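Local structure of hydrogen peroxide-inducible genes activator (6G1D) at residues B[240-245]-B[262-267]; B[96-101]-B[297-302]; B[155-160]-B[283-288]; B[189-194]-B[271-276]. The protein senses hydrogen peroxide through a redox mechanism and, as a LysR-type transcription factor, probably controls the expression of peroxide-inducible genes. The protein carries 1 engineered substitution. One frame throughout, in Å; residues are numbered along the deposited sequence.

Contact 1 of 4, residues B[240-245]-B[262-267]; sequences VMQLVV and CTRPGL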
loop_
_atom_site.group_PDB
_atom_site.type_symbol
_atom_site.label_atom_id
_atom_site.label_comp_id
_atom_site.label_asym_id
_atom_site.label_seq_id
_atom_site.Cartn_x
_atom_site.Cartn_y
_atom_site.Cartn_z
ATOM N N VAL B 240 19.636 1.826 -10.718
ATOM C CA VAL B 240 20.435 0.729 -11.252
ATOM C C VAL B 240 21.797 1.285 -11.755
ATOM O O VAL B 240 22.830 0.680 -11.481
ATOM C CB VAL B 240 19.692 -0.035 -12.370
ATOM C CG1 VAL B 240 20.562 -1.072 -13.077
ATOM C CG2 VAL B 240 18.475 -0.742 -11.742
ATOM N N MET B 241 21.793 2.431 -12.426
ATOM C CA MET B 241 23.024 3.022 -12.950
ATOM C C MET B 241 24.000 3.346 -11.826
ATOM O O MET B 241 25.183 3.114 -11.979
ATOM C CB MET B 241 22.743 4.287 -13.763
ATOM C CG MET B 241 21.964 4.068 -15.056
ATOM S SD MET B 241 22.664 2.954 -16.292
ATOM C CE MET B 241 21.621 1.552 -16.087
ATOM N N GLN B 242 23.516 3.816 -10.681
ATOM C CA GLN B 242 24.388 4.074 -9.543
ATOM C C GLN B 242 25.015 2.780 -9.019
ATOM O O GLN B 242 26.180 2.760 -8.600
ATOM C CB GLN B 242 23.661 4.788 -8.389
ATOM C CG GLN B 242 22.809 6.010 -8.713
ATOM C CD GLN B 242 23.617 7.164 -9.360
ATOM O OE1 GLN B 242 24.450 6.935 -10.227
ATOM N NE2 GLN B 242 23.390 8.395 -8.911
ATOM N N LEU B 243 24.244 1.704 -9.034
ATOM C CA LEU B 243 24.755 0.380 -8.595
ATOM C C LEU B 243 25.809 -0.108 -9.574
ATOM O O LEU B 243 26.809 -0.676 -9.154
ATOM C CB LEU B 243 23.614 -0.654 -8.424
ATOM C CG LEU B 243 22.544 -0.188 -7.432
ATOM C CD1 LEU B 243 21.376 -1.149 -7.375
ATOM C CD2 LEU B 243 23.071 -0.010 -6.018
ATOM N N VAL B 244 25.585 0.123 -10.873
ATOM C CA VAL B 244 26.536 -0.283 -11.906
ATOM C C VAL B 244 27.836 0.501 -11.747
ATOM O O VAL B 244 28.921 -0.096 -11.802
ATOM C CB VAL B 244 25.964 -0.113 -13.328
ATOM C CG1 VAL B 244 27.053 -0.348 -14.371
ATOM C CG2 VAL B 244 24.807 -1.059 -13.581
ATOM N N VAL B 245 27.743 1.815 -11.519
ATOM C CA VAL B 245 28.949 2.655 -11.312
ATOM C C VAL B 245 29.742 2.150 -10.124
ATOM O O VAL B 245 30.946 2.078 -10.155
ATOM C CB VAL B 245 28.572 4.145 -11.087
ATOM C CG1 VAL B 245 29.746 4.969 -10.587
ATOM C CG2 VAL B 245 28.022 4.759 -12.352
ATOM N N CYS B 262 23.079 6.978 -19.234
ATOM C CA CYS B 262 24.349 6.286 -19.511
ATOM C C CYS B 262 25.548 7.158 -19.782
ATOM O O CYS B 262 26.580 6.625 -20.152
ATOM C CB CYS B 262 24.209 5.371 -20.718
ATOM S SG CYS B 262 22.896 4.210 -20.534
ATOM N N THR B 263 25.414 8.472 -19.601
ATOM C CA THR B 263 26.520 9.410 -19.807
ATOM C C THR B 263 27.169 9.840 -18.506
ATOM O O THR B 263 28.201 10.511 -18.542
ATOM C CB THR B 263 26.058 10.674 -20.548
ATOM O OG1 THR B 263 25.090 11.366 -19.758
ATOM C CG2 THR B 263 25.449 10.287 -21.898
ATOM N N ARG B 264 26.604 9.443 -17.352
ATOM C CA ARG B 264 27.229 9.811 -16.083
ATOM C C ARG B 264 28.624 9.176 -15.973
ATOM O O ARG B 264 28.881 8.170 -16.634
ATOM C CB ARG B 264 26.347 9.442 -14.909
ATOM C CG ARG B 264 26.233 7.970 -14.659
ATOM C CD ARG B 264 25.128 7.664 -13.653
ATOM N NE ARG B 264 23.828 7.778 -14.280
ATOM C CZ ARG B 264 22.667 7.881 -13.646
ATOM N NH1 ARG B 264 22.608 7.854 -12.311
ATOM N NH2 ARG B 264 21.542 7.980 -14.356
ATOM N N PRO B 265 29.522 9.783 -15.185
ATOM C CA PRO B 265 30.891 9.238 -15.076
ATOM C C PRO B 265 30.891 7.845 -14.433
ATOM O O PRO B 265 30.062 7.586 -13.537
ATOM C CB PRO B 265 31.593 10.222 -14.118
ATOM C CG PRO B 265 30.738 11.457 -14.094
ATOM C CD PRO B 265 29.343 10.975 -14.324
ATOM N N GLY B 266 31.747 6.960 -14.931
ATOM C CA GLY B 266 31.895 5.619 -14.394
ATOM C C GLY B 266 31.137 4.509 -15.089
ATOM O O GLY B 266 31.176 3.355 -14.604
ATOM N N LEU B 267 30.459 4.827 -16.202
ATOM C CA LEU B 267 29.755 3.830 -16.997
ATOM C C LEU B 267 30.426 3.612 -18.324
ATOM O O LEU B 267 31.027 4.520 -18.851
ATOM C CB LEU B 267 28.319 4.260 -17.240
ATOM C CG LEU B 267 27.427 4.345 -16.008
ATOM C CD1 LEU B 267 26.028 4.749 -16.413
ATOM C CD2 LEU B 267 27.349 3.016 -15.303
HETATM O O HOH W 1 32.494 2.837 -12.374
#

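Contact 2 of 4, residues B[96-101]-B[297-302]; sequences GSLTGP and EQFALI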
loop_
_atom_site.group_PDB
_atom_site.type_symbol
_atom_site.label_atom_id
_atom_site.label_comp_id
_atom_site.label_asym_id
_atom_site.label_seq_id
_atom_site.Cartn_x
_atom_site.Cartn_y
_atom_site.Cartn_z
ATOM N N GLY B 96 -12.124 18.338 -33.880
ATOM C CA GLY B 96 -10.997 17.910 -34.678
ATOM C C GLY B 96 -10.290 16.647 -34.246
ATOM O O GLY B 96 -10.769 15.885 -33.411
ATOM N N SER B 97 -9.169 16.413 -34.907
ATOM C CA SER B 97 -8.311 15.292 -34.652
ATOM C C SER B 97 -7.147 15.836 -33.856
ATOM O O SER B 97 -6.514 16.810 -34.231
ATOM C CB SER B 97 -7.819 14.711 -35.952
ATOM O OG SER B 97 -7.567 15.737 -36.884
ATOM N N LEU B 98 -6.874 15.165 -32.758
ATOM C CA LEU B 98 -5.843 15.565 -31.830
ATOM C C LEU B 98 -6.028 16.963 -31.272
ATOM O O LEU B 98 -5.115 17.766 -31.252
ATOM C CB LEU B 98 -4.430 15.284 -32.335
ATOM C CG LEU B 98 -4.150 13.796 -32.429
ATOM C CD1 LEU B 98 -2.733 13.538 -32.876
ATOM C CD2 LEU B 98 -4.418 13.145 -31.097
ATOM N N THR B 99 -7.260 17.257 -30.895
ATOM C CA THR B 99 -7.554 18.484 -30.204
ATOM C C THR B 99 -8.171 18.049 -28.878
ATOM O O THR B 99 -8.740 16.935 -28.755
ATOM C CB THR B 99 -8.522 19.371 -31.003
ATOM O OG1 THR B 99 -9.725 18.677 -31.202
ATOM C CG2 THR B 99 -7.993 19.675 -32.409
ATOM N N GLY B 100 -8.108 18.920 -27.871
ATOM C CA GLY B 100 -8.661 18.620 -26.573
ATOM C C GLY B 100 -7.823 17.639 -25.770
ATOM O O GLY B 100 -6.714 17.290 -26.169
ATOM N N PRO B 101 -8.342 17.201 -24.624
ATOM C CA PRO B 101 -7.668 16.256 -23.741
ATOM C C PRO B 101 -7.344 14.943 -24.420
ATOM O O PRO B 101 -8.126 14.437 -25.204
ATOM C CB PRO B 101 -8.692 16.008 -22.624
ATOM C CG PRO B 101 -9.535 17.215 -22.605
ATOM C CD PRO B 101 -9.587 17.700 -24.021
ATOM N N GLU B 297 -4.073 6.703 -34.558
ATOM C CA GLU B 297 -3.159 6.451 -35.668
ATOM C C GLU B 297 -2.283 7.670 -35.984
ATOM O O GLU B 297 -1.108 7.525 -36.341
ATOM C CB GLU B 297 -3.924 6.065 -36.935
ATOM C CG GLU B 297 -3.181 5.161 -37.868
ATOM C CD GLU B 297 -3.164 3.724 -37.365
ATOM O OE1 GLU B 297 -4.260 3.212 -37.019
ATOM O OE2 GLU B 297 -2.066 3.108 -37.336
ATOM N N GLN B 298 -2.855 8.868 -35.872
ATOM C CA GLN B 298 -2.065 10.084 -36.013
ATOM C C GLN B 298 -1.129 10.234 -34.831
ATOM O O GLN B 298 0.007 10.659 -34.993
ATOM C CB GLN B 298 -2.925 11.356 -36.095
ATOM C CG GLN B 298 -3.590 11.657 -37.415
ATOM C CD GLN B 298 -4.646 12.754 -37.269
ATOM O OE1 GLN B 298 -5.809 12.437 -37.076
ATOM N NE2 GLN B 298 -4.252 14.050 -37.354
ATOM N N PHE B 299 -1.603 9.916 -33.635
ATOM C CA PHE B 299 -0.740 10.002 -32.479
ATOM C C PHE B 299 0.417 9.048 -32.615
ATOM O O PHE B 299 1.528 9.377 -32.226
ATOM C CB PHE B 299 -1.485 9.728 -31.159
ATOM C CG PHE B 299 -0.716 10.147 -29.956
ATOM C CD1 PHE B 299 -0.341 9.244 -28.965
ATOM C CD2 PHE B 299 -0.305 11.455 -29.850
ATOM C CE1 PHE B 299 0.429 9.650 -27.904
ATOM C CE2 PHE B 299 0.452 11.878 -28.755
ATOM C CZ PHE B 299 0.790 10.973 -27.759
ATOM N N ALA B 300 0.151 7.851 -33.151
ATOM C CA ALA B 300 1.212 6.868 -33.387
ATOM C C ALA B 300 2.330 7.433 -34.255
ATOM O O ALA B 300 3.524 7.174 -33.985
ATOM C CB ALA B 300 0.663 5.613 -34.035
ATOM N N LEU B 301 1.969 8.168 -35.313
ATOM C CA LEU B 301 2.980 8.772 -36.174
ATOM C C LEU B 301 3.887 9.740 -35.393
ATOM O O LEU B 301 5.104 9.797 -35.639
ATOM C CB LEU B 301 2.337 9.487 -37.378
ATOM C CG LEU B 301 1.592 8.657 -38.429
ATOM C CD1 LEU B 301 1.005 9.645 -39.457
ATOM C CD2 LEU B 301 2.518 7.619 -39.094
ATOM N N ILE B 302 3.307 10.493 -34.462
ATOM C CA ILE B 302 4.048 11.388 -33.590
ATOM C C ILE B 302 5.043 10.625 -32.742
ATOM O O ILE B 302 6.203 11.021 -32.621
ATOM C CB ILE B 302 3.115 12.223 -32.673
ATOM C CG1 ILE B 302 2.248 13.157 -33.512
ATOM C CG2 ILE B 302 3.915 13.043 -31.663
ATOM C CD1 ILE B 302 1.197 13.911 -32.733
#

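Contact 3 of 4, residues B[155-160]-B[283-288]; sequences MALPSE and GLVYRS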
loop_
_atom_site.group_PDB
_atom_site.type_symbol
_atom_site.label_atom_id
_atom_site.label_comp_id
_atom_site.label_asym_id
_atom_site.label_seq_id
_atom_site.Cartn_x
_atom_site.Cartn_y
_atom_site.Cartn_z
ATOM N N MET B 155 3.249 0.800 -24.524
ATOM C CA MET B 155 3.910 -0.280 -23.815
ATOM C C MET B 155 4.562 -1.220 -24.791
ATOM O O MET B 155 4.347 -1.116 -26.005
ATOM C CB MET B 155 2.867 -1.047 -22.965
ATOM C CG MET B 155 1.857 -1.817 -23.782
ATOM S SD MET B 155 0.461 -2.365 -22.735
ATOM C CE MET B 155 -0.490 -0.879 -22.957
ATOM N N ALA B 156 5.177 -2.276 -24.262
ATOM C CA ALA B 156 5.690 -3.360 -25.099
ATOM C C ALA B 156 4.560 -4.275 -25.573
ATOM O O ALA B 156 3.569 -4.489 -24.862
ATOM C CB ALA B 156 6.752 -4.150 -24.375
ATOM N N LEU B 157 4.699 -4.766 -26.799
ATOM C CA LEU B 157 3.759 -5.682 -27.382
ATOM C C LEU B 157 4.331 -7.091 -27.379
ATOM O O LEU B 157 5.553 -7.248 -27.423
ATOM C CB LEU B 157 3.495 -5.272 -28.831
ATOM C CG LEU B 157 2.893 -3.899 -29.053
ATOM C CD1 LEU B 157 2.464 -3.819 -30.525
ATOM C CD2 LEU B 157 1.735 -3.608 -28.126
ATOM N N PRO B 158 3.459 -8.121 -27.382
ATOM C CA PRO B 158 1.993 -8.053 -27.311
ATOM C C PRO B 158 1.463 -7.681 -25.906
ATOM O O PRO B 158 2.064 -8.023 -24.914
ATOM C CB PRO B 158 1.550 -9.456 -27.710
ATOM C CG PRO B 158 2.707 -10.322 -27.344
ATOM C CD PRO B 158 3.938 -9.504 -27.555
ATOM N N SER B 159 0.358 -6.952 -25.859
ATOM C CA SER B 159 -0.296 -6.593 -24.609
ATOM C C SER B 159 -0.969 -7.807 -23.966
ATOM O O SER B 159 -1.109 -7.867 -22.752
ATOM C CB SER B 159 -1.341 -5.502 -24.837
ATOM O OG SER B 159 -2.511 -6.040 -25.440
ATOM N N GLU B 160 -1.385 -8.768 -24.805
ATOM C CA GLU B 160 -2.139 -9.961 -24.386
ATOM C C GLU B 160 -3.409 -9.603 -23.595
ATOM O O GLU B 160 -3.844 -10.306 -22.687
ATOM C CB GLU B 160 -1.234 -10.961 -23.627
ATOM C CG GLU B 160 -0.198 -11.687 -24.487
ATOM C CD GLU B 160 -0.775 -12.526 -25.627
ATOM O OE1 GLU B 160 -0.190 -12.533 -26.742
ATOM O OE2 GLU B 160 -1.817 -13.183 -25.412
ATOM N N GLY B 283 4.495 -0.357 -28.805
ATOM C CA GLY B 283 3.221 -0.194 -29.497
ATOM C C GLY B 283 2.278 0.717 -28.735
ATOM O O GLY B 283 2.470 1.008 -27.530
ATOM N N LEU B 284 1.237 1.144 -29.433
ATOM C CA LEU B 284 0.210 1.979 -28.856
ATOM C C LEU B 284 -1.033 1.103 -28.687
ATOM O O LEU B 284 -1.482 0.480 -29.643
ATOM C CB LEU B 284 -0.059 3.177 -29.781
ATOM C CG LEU B 284 -0.859 4.284 -29.149
ATOM C CD1 LEU B 284 -0.169 4.856 -27.912
ATOM C CD2 LEU B 284 -1.100 5.410 -30.161
ATOM N N VAL B 285 -1.542 1.026 -27.475
ATOM C CA VAL B 285 -2.649 0.129 -27.157
ATOM C C VAL B 285 -3.865 0.980 -26.807
ATOM O O VAL B 285 -3.735 1.964 -26.062
ATOM C CB VAL B 285 -2.269 -0.824 -25.985
ATOM C CG1 VAL B 285 -3.401 -1.792 -25.677
ATOM C CG2 VAL B 285 -1.040 -1.618 -26.330
ATOM N N TYR B 286 -5.032 0.594 -27.337
ATOM C CA TYR B 286 -6.301 1.237 -26.987
ATOM C C TYR B 286 -7.511 0.292 -27.053
ATOM O O TYR B 286 -7.421 -0.798 -27.598
ATOM C CB TYR B 286 -6.526 2.430 -27.893
ATOM C CG TYR B 286 -6.749 2.103 -29.361
ATOM C CD1 TYR B 286 -5.698 2.074 -30.255
ATOM C CD2 TYR B 286 -8.022 1.895 -29.859
ATOM C CE1 TYR B 286 -5.891 1.782 -31.592
ATOM C CE2 TYR B 286 -8.242 1.645 -31.199
ATOM C CZ TYR B 286 -7.177 1.586 -32.063
ATOM O OH TYR B 286 -7.424 1.303 -33.385
ATOM N N ARG B 287 -8.639 0.723 -26.491
ATOM C CA ARG B 287 -9.867 -0.111 -26.445
ATOM C C ARG B 287 -10.411 -0.313 -27.849
ATOM O O ARG B 287 -10.600 0.662 -28.568
ATOM C CB ARG B 287 -10.955 0.549 -25.625
ATOM C CG ARG B 287 -10.652 0.667 -24.145
ATOM C CD ARG B 287 -11.801 1.375 -23.414
ATOM N NE ARG B 287 -11.980 2.769 -23.804
ATOM C CZ ARG B 287 -11.191 3.794 -23.442
ATOM N NH1 ARG B 287 -10.143 3.603 -22.612
ATOM N NH2 ARG B 287 -11.461 5.023 -23.887
ATOM N N SER B 288 -10.650 -1.561 -28.257
ATOM C CA SER B 288 -11.148 -1.835 -29.610
ATOM C C SER B 288 -12.563 -1.276 -29.859
ATOM O O SER B 288 -12.962 -1.087 -31.003
ATOM C CB SER B 288 -11.082 -3.345 -29.910
ATOM O OG SER B 288 -11.850 -4.073 -28.966
#

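Contact 4 of 4, residues B[189-194]-B[271-276]; sequences DLELSA and NFNSDV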
loop_
_atom_site.group_PDB
_atom_site.type_symbol
_atom_site.label_atom_id
_atom_site.label_comp_id
_atom_site.label_asym_id
_atom_site.label_seq_id
_atom_site.Cartn_x
_atom_site.Cartn_y
_atom_site.Cartn_z
ATOM N N ASP B 189 30.742 -6.752 -30.250
ATOM C CA ASP B 189 30.621 -8.067 -30.901
ATOM C C ASP B 189 30.193 -9.187 -29.923
ATOM O O ASP B 189 30.507 -10.342 -30.141
ATOM C CB ASP B 189 31.966 -8.443 -31.569
ATOM C CG ASP B 189 33.122 -8.597 -30.553
ATOM O OD1 ASP B 189 34.206 -9.049 -30.990
ATOM O OD2 ASP B 189 32.951 -8.314 -29.333
ATOM N N LEU B 190 29.474 -8.853 -28.867
ATOM C CA LEU B 190 29.114 -9.867 -27.854
ATOM C C LEU B 190 28.135 -10.866 -28.459
ATOM O O LEU B 190 27.311 -10.511 -29.316
ATOM C CB LEU B 190 28.478 -9.228 -26.616
ATOM C CG LEU B 190 29.297 -8.184 -25.843
ATOM C CD1 LEU B 190 28.502 -7.611 -24.681
ATOM C CD2 LEU B 190 30.631 -8.704 -25.404
ATOM N N GLU B 191 28.241 -12.120 -28.024
ATOM C CA GLU B 191 27.233 -13.130 -28.280
ATOM C C GLU B 191 26.283 -13.170 -27.110
ATOM O O GLU B 191 26.619 -12.695 -26.049
ATOM C CB GLU B 191 27.913 -14.497 -28.467
ATOM C CG GLU B 191 28.659 -14.627 -29.783
ATOM C CD GLU B 191 27.708 -14.700 -30.972
ATOM O OE1 GLU B 191 28.205 -14.640 -32.117
ATOM O OE2 GLU B 191 26.458 -14.850 -30.812
ATOM N N LEU B 192 25.133 -13.800 -27.264
ATOM C CA LEU B 192 24.135 -13.835 -26.209
ATOM C C LEU B 192 24.684 -14.489 -24.970
ATOM O O LEU B 192 24.401 -14.075 -23.861
ATOM C CB LEU B 192 22.933 -14.611 -26.682
ATOM C CG LEU B 192 21.579 -14.009 -26.412
ATOM C CD1 LEU B 192 21.532 -12.618 -26.980
ATOM C CD2 LEU B 192 20.565 -14.878 -27.108
ATOM N N SER B 193 25.447 -15.543 -25.179
ATOM C CA SER B 193 26.117 -16.250 -24.093
ATOM C C SER B 193 27.005 -15.370 -23.184
ATOM O O SER B 193 27.282 -15.733 -22.059
ATOM C CB SER B 193 26.946 -17.406 -24.666
ATOM O OG SER B 193 27.953 -16.930 -25.527
ATOM N N ALA B 194 27.444 -14.207 -23.653
ATOM C CA ALA B 194 28.108 -13.226 -22.781
ATOM C C ALA B 194 27.271 -12.813 -21.553
ATOM O O ALA B 194 27.806 -12.376 -20.541
ATOM C CB ALA B 194 28.475 -12.006 -23.583
ATOM N N ASN B 271 27.723 -3.773 -27.033
ATOM C CA ASN B 271 26.621 -4.325 -27.813
ATOM C C ASN B 271 26.873 -5.739 -28.259
ATOM O O ASN B 271 28.016 -6.163 -28.417
ATOM C CB ASN B 271 26.355 -3.463 -29.056
ATOM C CG ASN B 271 25.648 -2.168 -28.717
ATOM O OD1 ASN B 271 24.477 -2.191 -28.328
ATOM N ND2 ASN B 271 26.357 -1.045 -28.829
ATOM N N PHE B 272 25.778 -6.443 -28.511
ATOM C CA PHE B 272 25.815 -7.728 -29.151
ATOM C C PHE B 272 26.115 -7.531 -30.623
ATOM O O PHE B 272 25.877 -6.447 -31.162
ATOM C CB PHE B 272 24.492 -8.455 -28.969
ATOM C CG PHE B 272 24.138 -8.692 -27.537
ATOM C CD1 PHE B 272 24.809 -9.662 -26.808
ATOM C CD2 PHE B 272 23.129 -7.976 -26.941
ATOM C CE1 PHE B 272 24.503 -9.867 -25.472
ATOM C CE2 PHE B 272 22.814 -8.166 -25.613
ATOM C CZ PHE B 272 23.500 -9.112 -24.873
ATOM N N ASN B 273 26.636 -8.587 -31.260
ATOM C CA ASN B 273 26.974 -8.550 -32.682
ATOM C C ASN B 273 25.713 -8.437 -33.561
ATOM O O ASN B 273 24.589 -8.624 -33.083
ATOM C CB ASN B 273 27.886 -9.721 -33.095
ATOM C CG ASN B 273 27.238 -11.084 -33.011
ATOM O OD1 ASN B 273 26.299 -11.404 -33.727
ATOM N ND2 ASN B 273 27.796 -11.917 -32.175
ATOM N N SER B 274 25.945 -8.125 -34.828
ATOM C CA SER B 274 24.912 -7.881 -35.829
ATOM C C SER B 274 23.857 -8.977 -35.968
ATOM O O SER B 274 22.700 -8.657 -36.195
ATOM C CB SER B 274 25.552 -7.617 -37.207
ATOM O OG SER B 274 26.368 -6.472 -37.192
ATOM N N ASP B 275 24.259 -10.237 -35.810
ATOM C CA ASP B 275 23.363 -11.409 -35.916
ATOM C C ASP B 275 22.456 -11.641 -34.708
ATOM O O ASP B 275 21.545 -12.452 -34.784
ATOM C CB ASP B 275 24.170 -12.716 -36.123
ATOM C CG ASP B 275 24.894 -12.768 -37.445
ATOM O OD1 ASP B 275 24.210 -12.774 -38.488
ATOM O OD2 ASP B 275 26.145 -12.844 -37.440
ATOM N N VAL B 276 22.709 -10.966 -33.589
ATOM C CA VAL B 276 21.899 -11.151 -32.379
ATOM C C VAL B 276 20.742 -10.145 -32.338
ATOM O O VAL B 276 20.913 -8.972 -32.597
ATOM C CB VAL B 276 22.752 -10.979 -31.118
ATOM C CG1 VAL B 276 21.885 -11.073 -29.855
ATOM C CG2 VAL B 276 23.899 -11.991 -31.107
HETATM O O HOH W 2 30.277 -12.000 -31.909
#

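Contact 1 of 4, residues B[240-245]-B[262-267]
Q242 and R264 make the polar half of a contact in the LysR substrate-binding domain, where the last turns of helix 237-245 pack on a type II beta turn, R264 to L267, that leads into strand 267-287. NH1 of R264 donates to OE1 of Q242 at 2.9 Å, with 150° at the hydrogen. The oxygen lies close to the guanidinium plane, but the donor stands above the carbonyl plane of the amide, and the two groups are nearly perpendicular (88°). NE2 of the same amide is bonded to the carbonyl of P112 of the second subunit, while NH2 of R264 pairs with E261, so each group has a second polar partner, that of Q242 in the second subunit and that of R264 in its own chain.

M241 supplies a face contact: its CB lies 3.6 Å from R264 CZ, over the middle of the guanidinium. CG of M241 sits beside the backbone N (chi1 -66°), and the bent chain then carries SD to 3.8 Å from L267 CD1.

Apolar packing centres on L267, whose CD2 reaches V244 CG1 at 3.5 Å and is tight against V245 CG2. Nearer the helix end, one water donates to V245 O at 2.8 Å and to G266 O at 2.6 Å.

Contact 2 of 4, residues B[96-101]-B[297-302]
L98 carries the apolar part of this contact through a single methyl group, CD1, directed at the side of helix 293-316. That atom is 3.9 Å from Q298 CB, 3.9 Å from the backbone F299 N and 4.0 Å from I302 CD1, a spacing that places it over one turn of the helix. It meets the F299 ring at the edge, near the ring plane, and is 4.4 Å from F299 CB. L98 has CG beside its own backbone N (chi1 -67°), and its side chain runs past that of Q298 in the opposite sense.

The polar groups meet without a hydrogen bond across the segments. Q298, extended beyond CG, brings OE1 to 3.2 Å from S97 CB, whereas S97 OG stays 3.7 Å from both OE1 and NE2 of Q298.

Polar ties reach outside the two segments: L98 N donates to E295 OE1, earlier on the same helix, and T99 OG1 is hydrogen-bonded to K92 O in helix 68-95. Y126 packs on L98 and I302, and M118 on F299 and I302. The arrangement is that of the LysR substrate-binding domain, an alpha/beta fold in which the loop between helix 68-95 and strand 100-106, the first strand of the mixed sheet, rests on the late helix 293-316.

Contact 3 of 4, residues B[155-160]-B[283-288]
M155 and G283 form an antiparallel hydrogen-bonded pair, their CA atoms 5.7 Å apart, with M155 N donating to G283 O at 3.1 Å and G283 N to M155 O at 2.9 Å. Both bonds run nearly along the C=O axis (162° and 164° at the acceptor).

Backbone bonds from V285 to A153 and from L157 to R281 continue the pairing on either side of M155 and G283. M155 CG lies between the backbone N and the carbonyl carbon (chi1 68°); a bend at chi3 then turns the terminal methyl across V285. M155 CE is 3.5 Å from V285 CG2, tighter than ordinary carbon contact, and the two side chains cross at about a right angle.

The pairing belongs to the mixed sheet of the LysR substrate-binding domain, in which strand 267-287 lies between 152-156 and 164-179, antiparallel to both. On the M155 and V285 side, helix 138-147 covers the sheet with T138 and L142 against M155 and L145 against V285.

L157, just before the cis peptide bond to P158, lies over the bare backbone of G283. Its CG is 3.7 Å from G283 CA, and its CD2 is 3.9 Å from V285 CG2, the side chain sliding past V285 in the opposite direction. S159 adds a looser contact, CB to V285 CG2 at 4.2 Å, while its OG is bonded to E166.

Contact 4 of 4, residues B[189-194]-B[271-276]
The F272 ring meets L190 and E191 at its edge and L192 over one face. The backbone oxygens L190 O and E191 O lie in the ring plane beside CD1, each 3.6 Å from F272 CD1, an approach that sets the electropositive rim of the ring against carbonyl oxygens. Over the face stands CD1 of L192, 4.3 Å from F272 CE1. The other flat pair is the E191 carboxylate and the N273 amide, turned 66° apart: ND2 of N273 donates to E191 OE1 at 2.8 Å, a weak bond because the angle at hydrogen is only 137°.

Bonds on both sides of L190 tie the backbones together. L190 N donates to N271 O at 3.1 Å, and N273 N to L190 O at 2.8 Å; both donors lie in the carbonyl planes of their acceptors. F272 CA adds a CA-H...O contact to the same oxygen, so L190 O takes one hydrogen bond and one CA-H...O contact.

V276 CG1 is packed tightly on L192 CD1, at 3.3 Å, and L192 N is buried without a hydrogen-bonding partner. N273 keeps its CG between backbone N and carbonyl carbon (chi1 67°), and from there OD1 accepts a weak bond from D275 N, an Asx turn overlapping the type I beta turn N273 to V276. N271 turns its amide to Q188, and D189 forms a salt bridge with R187. The whole is a single beta bridge between the two segments with a turn, fastening the loop before helix 208-219 to an irregular part of strand 267-287 in the LysR substrate-binding domain.

All four contacts lie in the substrate-binding domain and three use strand 267-287 or the turn leading into it. Contacts 2 and 3 are directly joined: their centres are 17 Å apart and L284 CD2 packs 4.1 Å from both A300 N and F299 CD1, so helix 293-316 links the two. Contacts 1 and 4 form a second group, with centres 22 Å apart and segments adjoining in the sequence, and lie about 18 Å and 16 Å, nearest atoms, from contact 3. The split is consistent with the two subdomains of LysR-type effector domains, bridged by long strands. Contact 1 alone reaches the second subunit; contact 4 packs L192 on helix 208-219.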